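Fructose-bisphosphate aldolase (Thermus caldophilus, PDB 2FJK) is a class II aldolase of the TIM-barrel superfamily, crystallised with 1,3-dihydroxyacetonephosphate in its pocket and assembled from four chains. Local coordinates at residues A[83-86]-A[87-91]; A[117-120]-A[121-125]; A[106-109]-A[110-114]; A[158-161]-A[162-166]. One frame throughout, in Å; residues are numbered along the deposited sequence.

All four contacts are local, made within or at the ends of three helices on the outside of the barrel. Contact 1 opens helix 85-93, contacts 3 and 2 start and end helix 108-124, and contact 4 closes helix 155-164. Contacts 1 and 2 have centres 11 Å apart and meet where Y85 CE1 packs at 3.5 Å on R117 CG; both also touch the second subunit. V119 CG1 of contact 2 reaches G166 CA of contact 4 at 3.5 Å. Contacts 3 and 4, centres also 11 Å apart, are joined by a salt bridge of 2.7 Å from R164 NH1 to E109 OE2. In contact 1 the S83 side chain is about 13 Å from the bound 1,3-dihydroxyacetonephosphate.

Contact 1 (A[83-86]-A[87-91]); sequences SSYE and SVLKA
Y85 and L89, one helical turn apart, make the close-packed part of this contact. L89 lays CG over one face of the phenol ring, and its CD1 comes to 3.7 Å from Y85 CE2. With CG anti to the backbone N (chi1 -177°), the Y85 ring swings to the flank where L89 rises; its hydroxyl hydrogen-bonds to that of Y85 of the second subunit, while R117 makes a cation-pi contact with the ring. V88 packs against V118 of helix 108-124.

The flank of E86 and K90 is looser and more exposed, though both also touch A124 of the second subunit. E86 bends back at chi2, OE1 lying 3.3 Å from S84 OG in a weak hydrogen bond, and K90 stretches away, its CG passing E86 O at 3.3 Å. Farther round the helix S87 is buried, its OG hydrogen-bonded to E50.

S84 closes the first turn. Its OG accepts from S87 N at 3.2 Å, a somewhat bent bond (138° at the hydrogen), and its carbonyl O takes V88 N at 3.1 Å. A serine side chain holding the amide three residues on is the classic N-cap, here beginning helix 85-93.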
# COMPACT_ATOMS: atom_id res chain seq x y z
N SER A 83 -22.12 15.03 0.31
CA SER A 83 -22.90 16.13 0.86
C SER A 83 -22.26 17.50 0.70
O SER A 83 -22.95 18.51 0.67
CB SER A 83 -23.13 15.92 2.36
OG SER A 83 -21.90 15.92 3.07
N SER A 84 -20.93 17.53 0.59
CA SER A 84 -20.25 18.81 0.45
C SER A 84 -18.94 18.76 -0.32
O SER A 84 -18.49 17.70 -0.77
CB SER A 84 -19.98 19.40 1.83
OG SER A 84 -19.11 18.58 2.58
N TYR A 85 -18.35 19.94 -0.48
CA TYR A 85 -17.09 20.05 -1.19
C TYR A 85 -16.04 19.33 -0.34
O TYR A 85 -15.24 18.56 -0.86
CB TYR A 85 -16.72 21.53 -1.35
CG TYR A 85 -15.46 21.76 -2.13
CD1 TYR A 85 -15.40 21.48 -3.50
CD2 TYR A 85 -14.32 22.26 -1.51
CE1 TYR A 85 -14.23 21.70 -4.23
CE2 TYR A 85 -13.14 22.48 -2.23
CZ TYR A 85 -13.11 22.20 -3.59
OH TYR A 85 -11.96 22.44 -4.30
N GLU A 86 -16.08 19.58 0.96
CA GLU A 86 -15.13 18.97 1.90
C GLU A 86 -15.27 17.45 1.92
O GLU A 86 -14.31 16.74 2.20
CB GLU A 86 -15.36 19.52 3.31
CG GLU A 86 -15.55 21.03 3.36
CD GLU A 86 -17.01 21.45 3.26
OE1 GLU A 86 -17.79 21.12 4.18
OE2 GLU A 86 -17.38 22.10 2.26
N SER A 87 -16.48 16.97 1.64
CA SER A 87 -16.74 15.53 1.62
C SER A 87 -16.05 14.95 0.40
O SER A 87 -15.47 13.87 0.46
CB SER A 87 -18.25 15.27 1.53
OG SER A 87 -18.51 13.87 1.46
N VAL A 88 -16.14 15.67 -0.72
CA VAL A 88 -15.50 15.23 -1.95
C VAL A 88 -13.98 15.27 -1.78
O VAL A 88 -13.27 14.39 -2.28
CB VAL A 88 -15.93 16.12 -3.13
CG1 VAL A 88 -15.03 15.88 -4.34
CG2 VAL A 88 -17.36 15.83 -3.48
N LEU A 89 -13.49 16.27 -1.05
CA LEU A 89 -12.06 16.39 -0.82
C LEU A 89 -11.54 15.21 -0.01
O LEU A 89 -10.43 14.74 -0.23
CB LEU A 89 -11.73 17.70 -0.09
CG LEU A 89 -11.87 19.02 -0.86
CD1 LEU A 89 -11.39 20.17 0.03
CD2 LEU A 89 -11.03 18.98 -2.15
N LYS A 90 -12.35 14.75 0.95
CA LYS A 90 -11.96 13.60 1.76
C LYS A 90 -11.91 12.36 0.86
O LYS A 90 -11.06 11.49 1.02
CB LYS A 90 -12.95 13.37 2.91
CG LYS A 90 -12.86 14.43 4.01
CD LYS A 90 -13.92 14.23 5.10
CE LYS A 90 -13.75 15.27 6.21
NZ LYS A 90 -14.80 15.18 7.29
N ALA A 91 -12.84 12.28 -0.08
CA ALA A 91 -12.90 11.15 -1.00
C ALA A 91 -11.67 11.15 -1.93
O ALA A 91 -11.10 10.09 -2.22
CB ALA A 91 -14.18 11.21 -1.82

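Contact 2 (A[117-120]-A[121-125]); sequences RVVE and AAHAV
H123 lies alongside V119, both side chains pointing the same way off helix 108-124. CB starts 3.2 Å from V119 O, the carbonyl that also receives H123 N in a hydrogen bond of 2.8 Å. H123 CG, beside its own backbone N (chi1 -70°), is 3.3 Å from V119 O, and CD2 stays near that oxygen, at 3.6 Å. Further out the valine methyl takes over: V119 CG1 is 3.5 Å from H123 ND1 and 3.4 Å from H123 CE1. CG1 sits over one face of the imidazole, displaced toward the rim, in a CH-pi contact 3.6 Å from the ring centroid and 20° off the normal. At the tip NE2, still within 3.8 Å of V119 CG1, hydrogen-bonds to D168.

The valine rotamer puts the methyl there, CG1 anti to the backbone N (chi1 170°). In the main chain, A122 N on V118 O precedes the H123 bond and A124 N on E120 O follows it. A121 packs on L89 of the second subunit.

The ring is thus gripped by a methyl over its face and a carboxylate at its outer nitrogen. That pairing should limit its rotation, and the nearby acid would tend to favour a protonated imidazole.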
# COMPACT_ATOMS: atom_id res chain seq x y z
N ARG A 117 -17.54 23.34 -9.05
CA ARG A 117 -16.40 23.46 -8.14
C ARG A 117 -15.81 22.08 -7.88
O ARG A 117 -14.60 21.93 -7.70
CB ARG A 117 -16.86 24.07 -6.82
CG ARG A 117 -15.73 24.36 -5.86
CD ARG A 117 -16.26 24.76 -4.50
NE ARG A 117 -15.22 25.34 -3.66
CZ ARG A 117 -15.35 25.57 -2.36
NH1 ARG A 117 -16.48 25.25 -1.74
NH2 ARG A 117 -14.35 26.11 -1.67
N VAL A 118 -16.67 21.07 -7.85
CA VAL A 118 -16.26 19.69 -7.60
C VAL A 118 -15.55 19.12 -8.81
O VAL A 118 -14.58 18.38 -8.68
CB VAL A 118 -17.48 18.80 -7.25
CG1 VAL A 118 -17.09 17.32 -7.35
CG2 VAL A 118 -17.97 19.12 -5.84
N VAL A 119 -16.03 19.46 -10.00
CA VAL A 119 -15.42 18.97 -11.23
C VAL A 119 -14.00 19.48 -11.37
O VAL A 119 -13.10 18.75 -11.79
CB VAL A 119 -16.24 19.41 -12.48
CG1 VAL A 119 -15.47 19.10 -13.76
CG2 VAL A 119 -17.58 18.70 -12.50
N GLU A 120 -13.80 20.74 -11.02
CA GLU A 120 -12.48 21.34 -11.11
C GLU A 120 -11.51 20.65 -10.16
O GLU A 120 -10.37 20.36 -10.52
CB GLU A 120 -12.57 22.84 -10.81
CG GLU A 120 -13.62 23.54 -11.67
CD GLU A 120 -13.75 25.03 -11.38
OE1 GLU A 120 -13.77 25.42 -10.19
OE2 GLU A 120 -13.84 25.81 -12.35
N ALA A 121 -11.97 20.38 -8.94
CA ALA A 121 -11.15 19.72 -7.93
C ALA A 121 -10.83 18.29 -8.36
O ALA A 121 -9.68 17.86 -8.34
CB ALA A 121 -11.87 19.72 -6.58
N ALA A 122 -11.87 17.57 -8.76
CA ALA A 122 -11.71 16.19 -9.19
C ALA A 122 -10.83 16.07 -10.43
O ALA A 122 -9.85 15.32 -10.43
CB ALA A 122 -13.07 15.57 -9.46
N HIS A 123 -11.17 16.79 -11.49
CA HIS A 123 -10.38 16.70 -12.71
C HIS A 123 -8.93 17.13 -12.53
O HIS A 123 -8.06 16.67 -13.26
CB HIS A 123 -11.04 17.49 -13.84
CG HIS A 123 -12.30 16.86 -14.34
ND1 HIS A 123 -12.99 17.34 -15.43
CD2 HIS A 123 -13.00 15.79 -13.89
CE1 HIS A 123 -14.06 16.59 -15.63
NE2 HIS A 123 -14.08 15.64 -14.71
N ALA A 124 -8.66 17.99 -11.56
CA ALA A 124 -7.28 18.42 -11.34
C ALA A 124 -6.45 17.21 -10.91
O ALA A 124 -5.23 17.19 -11.11
CB ALA A 124 -7.22 19.50 -10.26
N VAL A 125 -7.10 16.22 -10.31
CA VAL A 125 -6.41 15.01 -9.85
C VAL A 125 -6.85 13.72 -10.58
O VAL A 125 -6.80 12.63 -10.01
CB VAL A 125 -6.59 14.80 -8.32
CG1 VAL A 125 -6.15 16.04 -7.58
CG2 VAL A 125 -8.03 14.46 -7.99

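Contact 3 (A[106-109]-A[110-114]); sequences EDFE and TNVRE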
# COMPACT_ATOMS: atom_id res chain seq x y z
N GLU A 106 -30.96 21.95 -4.27
CA GLU A 106 -30.71 23.39 -4.41
C GLU A 106 -31.19 23.90 -5.77
O GLU A 106 -31.39 23.11 -6.70
CB GLU A 106 -29.21 23.68 -4.27
CG GLU A 106 -28.63 23.30 -2.92
CD GLU A 106 -28.57 24.48 -1.98
OE1 GLU A 106 -29.39 25.41 -2.13
OE2 GLU A 106 -27.69 24.48 -1.10
N ASP A 107 -31.36 25.21 -5.88
CA ASP A 107 -31.80 25.78 -7.15
C ASP A 107 -30.74 25.47 -8.19
O ASP A 107 -29.60 25.13 -7.85
CB ASP A 107 -32.02 27.29 -7.04
CG ASP A 107 -30.92 27.99 -6.27
OD1 ASP A 107 -29.75 27.65 -6.52
OD2 ASP A 107 -31.22 28.87 -5.44
N PHE A 108 -31.11 25.58 -9.46
CA PHE A 108 -30.20 25.28 -10.56
C PHE A 108 -28.83 25.95 -10.51
O PHE A 108 -27.81 25.29 -10.68
CB PHE A 108 -30.86 25.63 -11.90
CG PHE A 108 -30.18 25.00 -13.09
CD1 PHE A 108 -30.29 23.64 -13.33
CD2 PHE A 108 -29.42 25.78 -13.97
CE1 PHE A 108 -29.68 23.05 -14.43
CE2 PHE A 108 -28.80 25.20 -15.07
CZ PHE A 108 -28.93 23.84 -15.30
N GLU A 109 -28.79 27.26 -10.28
CA GLU A 109 -27.52 27.97 -10.24
C GLU A 109 -26.60 27.50 -9.12
O GLU A 109 -25.39 27.40 -9.32
CB GLU A 109 -27.75 29.48 -10.11
CG GLU A 109 -28.30 30.16 -11.37
CD GLU A 109 -27.42 29.95 -12.58
OE1 GLU A 109 -26.20 30.21 -12.48
OE2 GLU A 109 -27.94 29.54 -13.64
N THR A 110 -27.16 27.23 -7.95
CA THR A 110 -26.34 26.76 -6.83
C THR A 110 -25.84 25.34 -7.09
O THR A 110 -24.73 24.99 -6.71
CB THR A 110 -27.14 26.79 -5.51
OG1 THR A 110 -27.60 28.13 -5.28
CG2 THR A 110 -26.25 26.36 -4.33
N ASN A 111 -26.67 24.53 -7.74
CA ASN A 111 -26.31 23.15 -8.05
C ASN A 111 -25.12 23.22 -8.99
O ASN A 111 -24.07 22.64 -8.73
CB ASN A 111 -27.47 22.43 -8.74
CG ASN A 111 -27.27 20.93 -8.83
OD1 ASN A 111 -26.15 20.43 -8.74
ND2 ASN A 111 -28.36 20.19 -9.03
N VAL A 112 -25.31 23.95 -10.09
CA VAL A 112 -24.27 24.15 -11.10
C VAL A 112 -23.00 24.67 -10.45
O VAL A 112 -21.91 24.17 -10.72
CB VAL A 112 -24.71 25.15 -12.18
CG1 VAL A 112 -23.52 25.56 -13.03
CG2 VAL A 112 -25.80 24.54 -13.05
N ARG A 113 -23.15 25.68 -9.59
CA ARG A 113 -22.01 26.28 -8.91
C ARG A 113 -21.23 25.25 -8.09
O ARG A 113 -20.03 25.08 -8.27
CB ARG A 113 -22.48 27.39 -7.98
CG ARG A 113 -21.38 28.04 -7.16
CD ARG A 113 -21.99 28.76 -5.98
NE ARG A 113 -23.13 29.57 -6.39
CZ ARG A 113 -24.15 29.88 -5.60
NH1 ARG A 113 -24.18 29.44 -4.35
NH2 ARG A 113 -25.15 30.61 -6.07
N GLU A 114 -21.93 24.58 -7.18
CA GLU A 114 -21.31 23.57 -6.33
C GLU A 114 -20.69 22.44 -7.16
O GLU A 114 -19.53 22.10 -6.99
CB GLU A 114 -22.35 23.00 -5.37
CG GLU A 114 -22.82 23.96 -4.28
CD GLU A 114 -21.80 24.09 -3.17
OE1 GLU A 114 -21.26 23.06 -2.74
OE2 GLU A 114 -21.56 25.23 -2.70
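D107 and T110 meet through a single oxygen. D107 OD1 accepts from T110 N at 3.0 Å, almost end-on to its C-O bond, and from T110 OG1 at 2.5 Å on the syn lone pair, the side of the other carboxylate oxygen. The hydroxyl is the donor in that second bond, which is notably short. D107 places its carboxylate there by folding CG in between its own N and carbonyl carbon (chi1 44°), and T110 answers with OG1 beside its own backbone N, so the amide and the hydroxyl reach the same acceptor. This is an N-cap, with D107 just ahead of helix 108-124.

The main-chain acceptors are taken up in order: D107 O by N111 N at 3.0 Å, F108 O by V112 N at 2.9 Å in a nearly straight bond (173°), and E109 O by R113 N. Side-chain polar ends find partners farther off. E109 OE2 makes a salt bridge with R164, and N111 ND2 donates to the carbonyl of E132 on strand 128-133.

An apolar pair packs beside this network: V112 CG2 lies over one face of the F108 ring, displaced toward its rim, in a CH-pi contact 3.9 Å from the centroid. The carboxylate end of E106 lies across the threonine methyl, with E106 CD 3.8 Å from T110 CG2.

Two donors converging on one carboxylate oxygen, at the positive end of the helix dipole, would be expected to stabilise the ionised form of D107 and keep its acidity high.

Contact 4 (A[158-161]-A[162-166]); sequences ARIF and MERTG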
# COMPACT_ATOMS: atom_id res chain seq x y z
N ALA A 158 -31.00 19.21 -18.28
CA ALA A 158 -29.94 18.23 -18.18
C ALA A 158 -28.74 18.59 -19.06
O ALA A 158 -27.61 18.65 -18.57
CB ALA A 158 -30.47 16.84 -18.57
N ARG A 159 -28.98 18.84 -20.34
CA ARG A 159 -27.90 19.19 -21.26
C ARG A 159 -27.15 20.41 -20.75
O ARG A 159 -25.92 20.43 -20.70
CB ARG A 159 -28.44 19.50 -22.65
CG ARG A 159 -27.37 19.95 -23.63
CD ARG A 159 -27.96 20.60 -24.86
NE ARG A 159 -28.88 19.72 -25.58
CZ ARG A 159 -29.46 20.03 -26.74
NH1 ARG A 159 -29.21 21.19 -27.32
NH2 ARG A 159 -30.28 19.16 -27.32
N ILE A 160 -27.91 21.44 -20.37
CA ILE A 160 -27.33 22.68 -19.88
C ILE A 160 -26.54 22.48 -18.59
O ILE A 160 -25.45 23.03 -18.44
CB ILE A 160 -28.43 23.73 -19.63
CG1 ILE A 160 -29.16 24.04 -20.94
CG2 ILE A 160 -27.80 25.00 -19.07
CD1 ILE A 160 -30.35 24.95 -20.78
N PHE A 161 -27.09 21.68 -17.67
CA PHE A 161 -26.42 21.41 -16.41
C PHE A 161 -25.08 20.74 -16.71
O PHE A 161 -24.04 21.14 -16.20
CB PHE A 161 -27.29 20.48 -15.55
CG PHE A 161 -26.70 20.15 -14.21
CD1 PHE A 161 -26.49 21.14 -13.26
CD2 PHE A 161 -26.37 18.83 -13.88
CE1 PHE A 161 -25.98 20.84 -12.00
CE2 PHE A 161 -25.85 18.51 -12.63
CZ PHE A 161 -25.66 19.52 -11.68
N MSE A 162 -25.13 19.71 -17.56
CA MSE A 162 -23.94 18.96 -17.95
C MSE A 162 -22.90 19.81 -18.69
O MSE A 162 -21.70 19.58 -18.55
CB MSE A 162 -24.34 17.77 -18.81
CG MSE A 162 -24.99 16.65 -18.01
SE MSE A 162 -23.81 16.00 -16.62
CE MSE A 162 -22.99 14.55 -17.61
N GLU A 163 -23.34 20.79 -19.47
CA GLU A 163 -22.40 21.64 -20.18
C GLU A 163 -21.77 22.70 -19.27
O GLU A 163 -20.56 22.92 -19.33
CB GLU A 163 -23.10 22.31 -21.38
CG GLU A 163 -23.35 21.34 -22.54
CD GLU A 163 -24.18 21.94 -23.67
OE1 GLU A 163 -24.30 21.29 -24.73
OE2 GLU A 163 -24.71 23.06 -23.50
N ARG A 164 -22.56 23.34 -18.42
CA ARG A 164 -22.04 24.36 -17.52
C ARG A 164 -21.10 23.76 -16.47
O ARG A 164 -20.19 24.43 -15.98
CB ARG A 164 -23.19 25.12 -16.84
CG ARG A 164 -24.30 25.53 -17.78
CD ARG A 164 -25.01 26.78 -17.29
NE ARG A 164 -24.20 27.51 -16.31
CZ ARG A 164 -24.71 28.30 -15.37
NH1 ARG A 164 -26.02 28.46 -15.28
NH2 ARG A 164 -23.90 28.93 -14.53
N THR A 165 -21.35 22.51 -16.10
CA THR A 165 -20.48 21.81 -15.15
C THR A 165 -19.66 20.87 -16.03
O THR A 165 -20.05 20.57 -17.15
CB THR A 165 -21.28 20.96 -14.14
OG1 THR A 165 -21.88 19.85 -14.81
CG2 THR A 165 -22.36 21.79 -13.48
N GLY A 166 -18.52 20.41 -15.54
CA GLY A 166 -17.73 19.49 -16.35
C GLY A 166 -18.02 18.05 -15.99
O GLY A 166 -17.23 17.16 -16.30
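F161 presents one face of its ring to the methyl of T165, one turn later: T165 CG2 sits 4.0 Å above the plane, toward the rim and nearest CE1. Both T165 OG1, at 2.9 Å, and T165 N, at 3.0 Å, donate to F161 O, reaching it from opposite faces of the carbonyl plane. OG1, tucked between the threonine's own N and carbonyl carbon (chi1 69°), leaves CG2 directed at the ring. Beyond T165, F161 packs on N111 and V112 of helix 108-124 and on A131 and L133 of strand 128-133.

At the surface R159 and E163 run side by side, with E163 OE1 3.5 Å from R159 CG; contact is through the aliphatic part of the arginine, since R159 NE stays 4.9 Å from E163 OE1. R164 runs beside I160, modelled too tightly for the detail to be relied on, and its guanidinium is the partner of the E109 salt bridge. The selenomethionine M162 turns the other way, toward A167 and L170.

T165 is the first residue after the helix to leave helical geometry, and its two hydrogen bonds to F161 O close the C-terminal end of helix 155-164, an outer helix of the TIM-barrel fold.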